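PDB 5UFV: glycoside hydrolase family 61 protein from Myceliophthora thermophila, which uses a copper ion and O2 or H2O2 to cleave cellulose chains oxidatively, giving C1-oxidised products, as an AA9 lytic polysaccharide monooxygenase. Local coordinates for residues F117-W126 against F206-Y217; G78-K86 against S97-G108. All blocks are in the same frame, centred on the assembly; numbering follows the deposited sequence.

Contact 1: F117-W126 against F206-Y217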
loop_
_atom_site.group_PDB
_atom_site.type_symbol
_atom_site.label_atom_id
_atom_site.label_comp_id
_atom_site.label_asym_id
_atom_site.label_seq_id
_atom_site.Cartn_x
_atom_site.Cartn_y
_atom_site.Cartn_z
ATOM N N PHE A 117 -5.281 -23.554 -0.520
ATOM C CA PHE A 117 -3.921 -23.307 -0.085
ATOM C C PHE A 117 -3.453 -21.903 -0.460
ATOM O O PHE A 117 -4.148 -21.161 -1.172
ATOM C CB PHE A 117 -2.981 -24.326 -0.719
ATOM C CG PHE A 117 -3.418 -25.743 -0.532
ATOM C CD1 PHE A 117 -3.045 -26.454 0.600
ATOM C CD2 PHE A 117 -4.211 -26.372 -1.494
ATOM C CE1 PHE A 117 -3.454 -27.769 0.766
ATOM C CE2 PHE A 117 -4.623 -27.696 -1.329
ATOM C CZ PHE A 117 -4.238 -28.393 -0.199
ATOM N N LEU A 118 -2.254 -21.567 0.012
ATOM C CA LEU A 118 -1.604 -20.289 -0.282
ATOM C C LEU A 118 -1.473 -20.065 -1.770
ATOM O O LEU A 118 -1.584 -18.922 -2.217
ATOM C CB LEU A 118 -0.206 -20.199 0.347
ATOM C CG LEU A 118 -0.100 -20.152 1.875
ATOM C CD1 LEU A 118 1.345 -20.313 2.307
ATOM C CD2 LEU A 118 -0.674 -18.877 2.466
ATOM N N ASP A 119 -1.235 -21.139 -2.527
ATOM C CA ASP A 119 -1.077 -21.038 -3.980
ATOM C C ASP A 119 -2.361 -21.292 -4.779
ATOM O O ASP A 119 -2.326 -21.251 -5.997
ATOM C CB ASP A 119 0.044 -21.955 -4.474
ATOM C CG ASP A 119 -0.338 -23.422 -4.487
ATOM O OD1 ASP A 119 -1.271 -23.829 -3.765
ATOM O OD2 ASP A 119 0.333 -24.193 -5.208
ATOM N N THR A 120 -3.491 -21.526 -4.113
ATOM C CA THR A 120 -4.726 -21.788 -4.835
ATOM C C THR A 120 -5.206 -20.540 -5.574
ATOM O O THR A 120 -5.265 -19.457 -5.000
ATOM C CB THR A 120 -5.833 -22.277 -3.896
ATOM O OG1 THR A 120 -5.455 -23.548 -3.366
ATOM C CG2 THR A 120 -7.189 -22.407 -4.649
ATOM N N GLU A 121 -5.581 -20.735 -6.836
ATOM C CA GLU A 121 -5.974 -19.666 -7.746
ATOM C C GLU A 121 -7.478 -19.331 -7.686
ATOM O O GLU A 121 -7.834 -18.176 -7.525
ATOM C CB GLU A 121 -5.541 -20.032 -9.168
ATOM C CG GLU A 121 -5.899 -19.001 -10.236
ATOM C CD GLU A 121 -5.075 -17.718 -10.188
ATOM O OE1 GLU A 121 -4.093 -17.608 -9.404
ATOM O OE2 GLU A 121 -5.426 -16.810 -10.976
ATOM N N THR A 122 -8.350 -20.326 -7.833
ATOM C CA THR A 122 -9.781 -20.155 -7.516
ATOM C C THR A 122 -10.278 -21.329 -6.685
ATOM O O THR A 122 -9.958 -22.476 -6.995
ATOM C CB THR A 122 -10.703 -20.054 -8.752
ATOM O OG1 THR A 122 -10.676 -21.297 -9.449
ATOM C CG2 THR A 122 -10.269 -18.941 -9.704
ATOM N N PRO A 123 -11.031 -21.058 -5.617
ATOM C CA PRO A 123 -11.262 -19.707 -5.090
ATOM C C PRO A 123 -10.120 -19.237 -4.147
ATOM O O PRO A 123 -9.953 -19.773 -3.042
ATOM C CB PRO A 123 -12.551 -19.888 -4.296
ATOM C CG PRO A 123 -12.458 -21.296 -3.759
ATOM C CD PRO A 123 -11.593 -22.083 -4.717
ATOM N N SER A 124 -9.357 -18.238 -4.573
ATOM C CA SER A 124 -8.230 -17.739 -3.776
ATOM C C SER A 124 -8.584 -17.426 -2.311
ATOM O O SER A 124 -9.602 -16.823 -2.017
ATOM C CB SER A 124 -7.630 -16.478 -4.425
ATOM O OG SER A 124 -6.749 -15.836 -3.515
ATOM N N GLY A 125 -7.716 -17.795 -1.396
ATOM C CA GLY A 125 -7.910 -17.418 0.002
ATOM C C GLY A 125 -7.343 -16.062 0.397
ATOM O O GLY A 125 -7.235 -15.764 1.593
ATOM N N TRP A 126 -6.979 -15.246 -0.594
ATOM C CA TRP A 126 -6.433 -13.911 -0.346
ATOM C C TRP A 126 -7.432 -12.802 -0.688
ATOM O O TRP A 126 -8.106 -12.836 -1.724
ATOM C CB TRP A 126 -5.202 -13.694 -1.207
ATOM C CG TRP A 126 -4.098 -14.688 -1.038
ATOM C CD1 TRP A 126 -3.980 -15.906 -1.646
ATOM C CD2 TRP A 126 -2.922 -14.509 -0.256
ATOM N NE1 TRP A 126 -2.804 -16.500 -1.266
ATOM C CE2 TRP A 126 -2.137 -15.659 -0.414
ATOM C CE3 TRP A 126 -2.459 -13.479 0.565
ATOM C CZ2 TRP A 126 -0.903 -15.811 0.220
ATOM C CZ3 TRP A 126 -1.256 -13.633 1.205
ATOM C CH2 TRP A 126 -0.481 -14.794 1.033
ATOM N N PHE A 206 9.781 -17.263 -0.641
ATOM C CA PHE A 206 9.498 -18.599 -0.102
ATOM C C PHE A 206 8.739 -19.413 -1.152
ATOM O O PHE A 206 8.272 -18.861 -2.153
ATOM C CB PHE A 206 8.698 -18.515 1.223
ATOM C CG PHE A 206 7.285 -18.029 1.054
ATOM C CD1 PHE A 206 7.023 -16.686 0.846
ATOM C CD2 PHE A 206 6.218 -18.921 1.092
ATOM C CE1 PHE A 206 5.723 -16.240 0.697
ATOM C CE2 PHE A 206 4.918 -18.485 0.934
ATOM C CZ PHE A 206 4.668 -17.146 0.737
ATOM N N ASN A 207 8.625 -20.716 -0.919
ATOM C CA ASN A 207 8.006 -21.592 -1.897
ATOM C C ASN A 207 6.517 -21.734 -1.651
ATOM O O ASN A 207 6.054 -22.638 -0.948
ATOM C CB ASN A 207 8.668 -22.960 -1.915
ATOM C CG ASN A 207 8.252 -23.785 -3.118
ATOM O OD1 ASN A 207 7.377 -23.395 -3.903
ATOM N ND2 ASN A 207 8.878 -24.935 -3.271
ATOM N N ILE A 208 5.768 -20.846 -2.277
ATOM C CA ILE A 208 4.336 -20.774 -2.077
ATOM C C ILE A 208 3.628 -22.062 -2.521
ATOM O O ILE A 208 2.579 -22.405 -2.007
ATOM C CB ILE A 208 3.749 -19.509 -2.782
ATOM C CG1 ILE A 208 2.390 -19.156 -2.170
ATOM C CG2 ILE A 208 3.698 -19.687 -4.314
ATOM C CD1 ILE A 208 1.824 -17.828 -2.596
ATOM N N ASN A 209 4.229 -22.783 -3.454
ATOM C CA ASN A 209 3.646 -24.005 -3.964
ATOM C C ASN A 209 3.982 -25.200 -3.086
ATOM O O ASN A 209 3.615 -26.306 -3.419
ATOM C CB ASN A 209 4.118 -24.261 -5.404
ATOM C CG ASN A 209 3.971 -23.034 -6.291
ATOM O OD1 ASN A 209 4.939 -22.513 -6.837
ATOM N ND2 ASN A 209 2.762 -22.558 -6.416
ATOM N N ASP A 210 4.653 -24.990 -1.963
ATOM C CA ASP A 210 4.982 -26.097 -1.078
ATOM C C ASP A 210 3.921 -26.272 0.002
ATOM O O ASP A 210 3.896 -25.532 0.995
ATOM C CB ASP A 210 6.329 -25.858 -0.420
ATOM C CG ASP A 210 6.762 -27.002 0.476
ATOM O OD1 ASP A 210 6.019 -27.996 0.668
ATOM O OD2 ASP A 210 7.875 -26.884 0.998
ATOM N N HIS A 211 3.093 -27.297 -0.183
ATOM C CA HIS A 211 1.929 -27.531 0.664
ATOM C C HIS A 211 2.282 -28.118 2.029
ATOM O O HIS A 211 1.403 -28.245 2.872
ATOM C CB HIS A 211 0.910 -28.424 -0.066
ATOM C CG HIS A 211 0.225 -27.736 -1.208
ATOM N ND1 HIS A 211 -0.906 -28.245 -1.813
ATOM C CD2 HIS A 211 0.498 -26.569 -1.843
ATOM C CE1 HIS A 211 -1.292 -27.429 -2.780
ATOM N NE2 HIS A 211 -0.459 -26.402 -2.816
ATOM N N SER A 212 3.553 -28.459 2.251
ATOM C CA SER A 212 3.995 -29.011 3.546
ATOM C C SER A 212 4.265 -27.941 4.586
ATOM O O SER A 212 4.293 -28.214 5.782
ATOM C CB SER A 212 5.223 -29.888 3.365
ATOM O OG SER A 212 4.834 -31.073 2.703
ATOM N N LEU A 213 4.445 -26.718 4.118
ATOM C CA LEU A 213 4.580 -25.573 5.001
ATOM C C LEU A 213 3.270 -25.288 5.740
ATOM O O LEU A 213 2.202 -25.772 5.339
ATOM C CB LEU A 213 4.990 -24.328 4.192
ATOM C CG LEU A 213 6.360 -24.379 3.500
ATOM C CD1 LEU A 213 6.694 -23.012 2.917
ATOM C CD2 LEU A 213 7.475 -24.877 4.438
ATOM N N PRO A 214 3.354 -24.498 6.828
ATOM C CA PRO A 214 2.127 -24.006 7.432
ATOM C C PRO A 214 1.420 -23.097 6.448
ATOM O O PRO A 214 2.057 -22.249 5.814
ATOM C CB PRO A 214 2.605 -23.197 8.652
ATOM C CG PRO A 214 4.049 -23.506 8.823
ATOM C CD PRO A 214 4.558 -23.974 7.499
ATOM N N GLN A 215 0.113 -23.292 6.327
ATOM C CA GLN A 215 -0.715 -22.491 5.450
ATOM C C GLN A 215 -1.229 -21.283 6.198
ATOM O O GLN A 215 -2.418 -21.085 6.327
ATOM C CB GLN A 215 -1.852 -23.355 4.904
ATOM C CG GLN A 215 -1.334 -24.525 4.073
ATOM C CD GLN A 215 -0.676 -24.056 2.786
ATOM O OE1 GLN A 215 -1.326 -23.446 1.940
ATOM N NE2 GLN A 215 0.617 -24.317 2.640
ATOM N N GLU A 216 -0.305 -20.494 6.722
ATOM C CA GLU A 216 -0.625 -19.233 7.392
ATOM C C GLU A 216 0.331 -18.284 6.747
ATOM O O GLU A 216 1.390 -18.710 6.330
ATOM C CB GLU A 216 -0.336 -19.280 8.897
ATOM C CG GLU A 216 -1.099 -20.347 9.684
ATOM C CD GLU A 216 -0.301 -20.955 10.872
ATOM O OE1 GLU A 216 0.651 -20.309 11.396
ATOM O OE2 GLU A 216 -0.633 -22.100 11.295
ATOM N N TYR A 217 -0.043 -17.016 6.640
ATOM C CA TYR A 217 0.850 -15.991 6.117
ATOM C C TYR A 217 0.923 -14.874 7.130
ATOM O O TYR A 217 -0.090 -14.281 7.481
ATOM C CB TYR A 217 0.338 -15.463 4.773
ATOM C CG TYR A 217 1.238 -14.421 4.139
ATOM C CD1 TYR A 217 2.405 -14.786 3.526
ATOM C CD2 TYR A 217 0.914 -13.078 4.182
ATOM C CE1 TYR A 217 3.236 -13.844 2.962
ATOM C CE2 TYR A 217 1.736 -12.112 3.626
ATOM C CZ TYR A 217 2.899 -12.497 3.000
ATOM O OH TYR A 217 3.740 -11.541 2.444
#

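Contact 2: G78-K86 against S97-G108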
loop_
_atom_site.group_PDB
_atom_site.type_symbol
_atom_site.label_atom_id
_atom_site.label_comp_id
_atom_site.label_asym_id
_atom_site.label_seq_id
_atom_site.Cartn_x
_atom_site.Cartn_y
_atom_site.Cartn_z
ATOM N N GLY A 78 -1.453 -12.709 -2.548
ATOM C CA GLY A 78 -0.506 -11.911 -1.822
ATOM C C GLY A 78 -1.231 -10.855 -0.999
ATOM O O GLY A 78 -2.436 -10.628 -1.163
ATOM N N PRO A 79 -0.501 -10.192 -0.096
ATOM C CA PRO A 79 -1.108 -9.191 0.761
ATOM C C PRO A 79 -1.344 -7.789 0.159
ATOM O O PRO A 79 -0.782 -7.416 -0.874
ATOM C CB PRO A 79 -0.113 -9.093 1.920
ATOM C CG PRO A 79 1.184 -9.406 1.307
ATOM C CD PRO A 79 0.879 -10.492 0.315
ATOM N N ILE A 80 -2.201 -7.051 0.843
ATOM C CA ILE A 80 -2.468 -5.663 0.574
ATOM C C ILE A 80 -1.935 -4.921 1.783
ATOM O O ILE A 80 -2.233 -5.308 2.905
ATOM C CB ILE A 80 -3.990 -5.415 0.535
ATOM C CG1 ILE A 80 -4.623 -6.250 -0.564
ATOM C CG2 ILE A 80 -4.291 -3.948 0.334
ATOM C CD1 ILE A 80 -6.121 -6.144 -0.608
ATOM N N LEU A 81 -1.165 -3.862 1.555
ATOM C CA LEU A 81 -0.753 -2.984 2.625
ATOM C C LEU A 81 -1.047 -1.522 2.297
ATOM O O LEU A 81 -0.827 -1.081 1.166
ATOM C CB LEU A 81 0.731 -3.137 2.878
ATOM C CG LEU A 81 1.150 -4.468 3.522
ATOM C CD1 LEU A 81 1.281 -5.576 2.495
ATOM C CD2 LEU A 81 2.471 -4.294 4.266
ATOM N N VAL A 82 -1.531 -0.778 3.292
ATOM C CA VAL A 82 -1.740 0.631 3.143
ATOM C C VAL A 82 -1.054 1.331 4.274
ATOM O O VAL A 82 -1.302 1.017 5.424
ATOM C CB VAL A 82 -3.217 0.984 3.209
ATOM C CG1 VAL A 82 -3.399 2.460 2.878
ATOM C CG2 VAL A 82 -4.032 0.074 2.286
ATOM N N TRP A 83 -0.202 2.291 3.945
ATOM C CA TRP A 83 0.624 2.960 4.912
ATOM C C TRP A 83 0.449 4.442 4.816
ATOM O O TRP A 83 -0.004 4.961 3.822
ATOM C CB TRP A 83 2.096 2.745 4.613
ATOM C CG TRP A 83 2.597 1.346 4.403
ATOM C CD1 TRP A 83 2.330 0.520 3.347
ATOM C CD2 TRP A 83 3.540 0.650 5.227
ATOM N NE1 TRP A 83 3.014 -0.671 3.492
ATOM C CE2 TRP A 83 3.768 -0.611 4.630
ATOM C CE3 TRP A 83 4.210 0.970 6.411
ATOM C CZ2 TRP A 83 4.639 -1.536 5.166
ATOM C CZ3 TRP A 83 5.078 0.038 6.948
ATOM C CH2 TRP A 83 5.291 -1.191 6.325
ATOM N N MET A 84 0.917 5.125 5.842
ATOM C CA MET A 84 0.934 6.561 5.885
ATOM C C MET A 84 2.257 7.027 6.450
ATOM O O MET A 84 3.011 6.258 7.024
ATOM C CB MET A 84 -0.229 7.095 6.737
ATOM C CG MET A 84 -1.560 7.005 6.036
ATOM S SD MET A 84 -2.971 7.764 6.890
ATOM C CE MET A 84 -2.783 9.499 6.463
ATOM N N TYR A 85 2.519 8.313 6.292
ATOM C CA TYR A 85 3.807 8.874 6.628
ATOM C C TYR A 85 3.590 10.343 6.877
ATOM O O TYR A 85 3.061 11.050 6.020
ATOM C CB TYR A 85 4.788 8.655 5.467
ATOM C CG TYR A 85 6.145 9.259 5.667
ATOM C CD1 TYR A 85 6.345 10.634 5.569
ATOM C CD2 TYR A 85 7.230 8.463 5.924
ATOM C CE1 TYR A 85 7.592 11.199 5.759
ATOM C CE2 TYR A 85 8.485 9.009 6.098
ATOM C CZ TYR A 85 8.666 10.384 6.018
ATOM O OH TYR A 85 9.930 10.902 6.196
ATOM N N LYS A 86 4.013 10.783 8.053
ATOM C CA LYS A 86 3.871 12.162 8.459
ATOM C C LYS A 86 4.994 13.025 7.895
ATOM O O LYS A 86 6.125 12.944 8.359
ATOM C CB LYS A 86 3.878 12.238 9.983
ATOM C CG LYS A 86 3.801 13.648 10.549
ATOM C CD LYS A 86 2.383 14.140 10.651
ATOM C CE LYS A 86 2.315 15.649 10.856
ATOM N NZ LYS A 86 2.853 16.052 12.170
ATOM N N SER A 97 11.532 9.564 3.579
ATOM C CA SER A 97 12.721 8.841 4.059
ATOM C C SER A 97 12.688 8.694 5.557
ATOM O O SER A 97 11.957 9.409 6.247
ATOM C CB SER A 97 13.998 9.566 3.674
ATOM O OG SER A 97 14.014 10.830 4.309
ATOM N N GLY A 98 13.495 7.765 6.046
ATOM C CA GLY A 98 13.532 7.460 7.472
ATOM C C GLY A 98 12.397 6.540 7.899
ATOM O O GLY A 98 11.652 6.013 7.070
ATOM N N ALA A 99 12.257 6.353 9.205
ATOM C CA ALA A 99 11.302 5.411 9.755
ATOM C C ALA A 99 10.090 6.186 10.170
ATOM O O ALA A 99 9.814 6.358 11.347
ATOM C CB ALA A 99 11.905 4.676 10.929
ATOM N N GLY A 100 9.379 6.686 9.174
ATOM C CA GLY A 100 8.135 7.386 9.391
ATOM C C GLY A 100 6.935 6.600 8.930
ATOM O O GLY A 100 5.799 6.965 9.250
ATOM N N TRP A 101 7.136 5.530 8.175
ATOM C CA TRP A 101 5.976 4.801 7.624
ATOM C C TRP A 101 5.285 3.884 8.629
ATOM O O TRP A 101 5.914 3.015 9.251
ATOM C CB TRP A 101 6.376 3.960 6.436
ATOM C CG TRP A 101 6.846 4.789 5.318
ATOM C CD1 TRP A 101 8.121 5.124 5.061
ATOM C CD2 TRP A 101 6.042 5.403 4.293
ATOM N NE1 TRP A 101 8.179 5.888 3.943
ATOM C CE2 TRP A 101 6.908 6.086 3.455
ATOM C CE3 TRP A 101 4.675 5.440 4.015
ATOM C CZ2 TRP A 101 6.459 6.807 2.336
ATOM C CZ3 TRP A 101 4.227 6.140 2.892
ATOM C CH2 TRP A 101 5.118 6.802 2.068
ATOM N N PHE A 102 3.981 4.052 8.761
ATOM C CA PHE A 102 3.210 3.162 9.590
ATOM C C PHE A 102 2.001 2.637 8.812
ATOM O O PHE A 102 1.422 3.344 8.003
ATOM C CB PHE A 102 2.808 3.892 10.881
ATOM C CG PHE A 102 1.983 5.134 10.648
ATOM C CD1 PHE A 102 2.592 6.361 10.461
ATOM C CD2 PHE A 102 0.589 5.069 10.624
ATOM C CE1 PHE A 102 1.840 7.501 10.251
ATOM C CE2 PHE A 102 -0.173 6.212 10.411
ATOM C CZ PHE A 102 0.460 7.430 10.226
ATOM N N LYS A 103 1.633 1.384 9.077
ATOM C CA LYS A 103 0.460 0.754 8.472
ATOM C C LYS A 103 -0.823 1.238 9.103
ATOM O O LYS A 103 -0.942 1.298 10.328
ATOM C CB LYS A 103 0.529 -0.769 8.623
ATOM C CG LYS A 103 1.466 -1.419 7.618
ATOM C CD LYS A 103 2.117 -2.700 8.116
ATOM C CE LYS A 103 1.161 -3.883 8.140
ATOM N NZ LYS A 103 1.832 -5.160 8.502
ATOM N N ILE A 104 -1.801 1.535 8.251
ATOM C CA ILE A 104 -3.154 1.780 8.694
ATOM C C ILE A 104 -4.128 0.671 8.286
ATOM O O ILE A 104 -5.185 0.559 8.866
ATOM C CB ILE A 104 -3.670 3.137 8.187
ATOM C CG1 ILE A 104 -3.840 3.143 6.690
ATOM C CG2 ILE A 104 -2.711 4.256 8.585
ATOM C CD1 ILE A 104 -4.435 4.440 6.201
ATOM N N ASP A 105 -3.785 -0.122 7.279
ATOM C CA ASP A 105 -4.644 -1.217 6.828
ATOM C C ASP A 105 -3.799 -2.385 6.295
ATOM O O ASP A 105 -2.644 -2.209 5.920
ATOM C CB ASP A 105 -5.602 -0.707 5.752
ATOM C CG ASP A 105 -6.914 -1.499 5.687
ATOM O OD1 ASP A 105 -7.148 -2.353 6.576
ATOM O OD2 ASP A 105 -7.729 -1.259 4.751
ATOM N N GLU A 106 -4.365 -3.579 6.274
ATOM C CA GLU A 106 -3.673 -4.740 5.702
ATOM C C GLU A 106 -4.657 -5.886 5.493
ATOM O O GLU A 106 -5.642 -5.993 6.195
ATOM C CB GLU A 106 -2.549 -5.222 6.620
ATOM C CG GLU A 106 -3.068 -5.713 7.980
ATOM C CD GLU A 106 -2.012 -6.356 8.879
ATOM O OE1 GLU A 106 -0.774 -6.342 8.557
ATOM O OE2 GLU A 106 -2.448 -6.883 9.940
ATOM N N ALA A 107 -4.384 -6.738 4.516
ATOM C CA ALA A 107 -5.189 -7.931 4.320
ATOM C C ALA A 107 -4.288 -8.986 3.740
ATOM O O ALA A 107 -3.410 -8.673 2.931
ATOM C CB ALA A 107 -6.360 -7.654 3.400
ATOM N N GLY A 108 -4.484 -10.224 4.180
ATOM C CA GLY A 108 -3.672 -11.332 3.763
ATOM C C GLY A 108 -4.506 -12.544 3.450
ATOM O O GLY A 108 -5.470 -12.464 2.718
HETATM O O HOH W 1 -4.589 -10.388 0.366
HETATM O O HOH W 2 5.204 9.470 10.294
#

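Contact 1: F117-W126 against F206-Y217
Phe117 and His211 both carry CG anti to their own carbonyl carbons, which brings the two rings together as a face-to-face stack, planes 20° apart and centroids 3.9 Å apart. Two irregular loops of the AA9 domain meet here: 117-126, which opens with a type I turn from Phe117 to Thr120, and 206-217, which folds through two successive type I turns and lies beyond the last strand of the chain. Asp119 sets CG between its backbone N and carbonyl carbon (chi1 75°), and its carboxylate thereby faces the second loop. There His211 NE2 donates to Asp119 OD1 at 2.9 Å, reaching it on the syn side but well out of the carboxylate plane, with ring and carboxylate almost perpendicular. Asn209 ND2 takes the anti lone pair of Asp119 OD2 at 3.2 Å in a nearly straight bond. Two residues thus grip one carboxylate, and the same imidazole is held flat against Phe117. The bent side chain of Gln215 brings OE1 to the edge of the Phe117 ring, where it accepts from Leu118 N at 2.8 Å, the donor nitrogen sitting nearly in line with the C=O bond. Beside these polar contacts, Leu118 is buried: its CB packs on Ile208 CG1 at 3.8 Å, while CD1 meets the edge of Phe206 and CD2 approaches Tyr217 CB. Trp126 closes the inner end, presenting CH2 on its six-membered ring edge to the face of Tyr217 in a T-shaped pair, planes 66° apart. Tyr217 OH is held elsewhere, by Asn203 O. His161, probably an O2-binding residue, lies about 6 Å from Asn209, side chain to side chain. Trp126 NE1 donates in its ring plane to Leu118 O at 2.9 Å.

Contact 2: G78-K86 against S97-G108
Backbone hydrogen bonds join Ile80 to Ala107 in both directions, and Met84 to Phe102 likewise; Met84 N reaches Phe102 O at 2.8 Å. Between these pairs Val82 N donates to Asp105 O, whereas Val82 O accepts from Ile104 N at 2.9 Å and more weakly from Asp105 N. Ile104 and Asp105 therefore both face Val82, a classic beta bulge at the corner of strand 101-107. These are neighbouring antiparallel strands in the larger sheet of the AA9 beta-sandwich, and strand 149-159 flanks 80-86 on its other edge.

Aromatic contacts dominate the face bearing Trp83, Tyr85 and Trp101. Lys103 CG sits 3.7 Å from the centroid of the Trp83 six-membered ring, almost on its normal, a CH-pi contact. Tyr85, its CG anti to the backbone N (chi1 177°), lays CB over the Trp101 six-membered ring and turns its ring edge toward the indole's five-membered ring, planes 50° apart. On the other face Met84 CB packs against Phe102 CZ at 3.6 Å, and Ile104 CD1 touches Met84 SD.

Among the remaining polar bonds, Lys103 NZ forms a salt bridge with Glu106 OE1 and also bonds to Pro220 O. Water 2 joins Lys86 N to Gly100 O. Tyr85 OH donates to Ser97 O on a lone pair, in the carbonyl plane.

From the N terminus, the chain first runs through 78-86, then returns after a ten-residue connection as 97-108, so contact 2 closes a short loop between adjacent strands of the six-stranded sheet. Contact 1 opens only afterwards: 79 residues, including strands 136-141, 149-159 and 167-177, separate 117-126 from 206-217, which packs against it. The two closures follow in series, neither nested nor crossed. Their centres are 23 Å apart, yet they touch, for Trp126 lies against Gly78 and Gly108 while Tyr217 OH packs on Pro79 CG. Contact 1 thereby seats both outer loops against the end of the strand pair in contact 2.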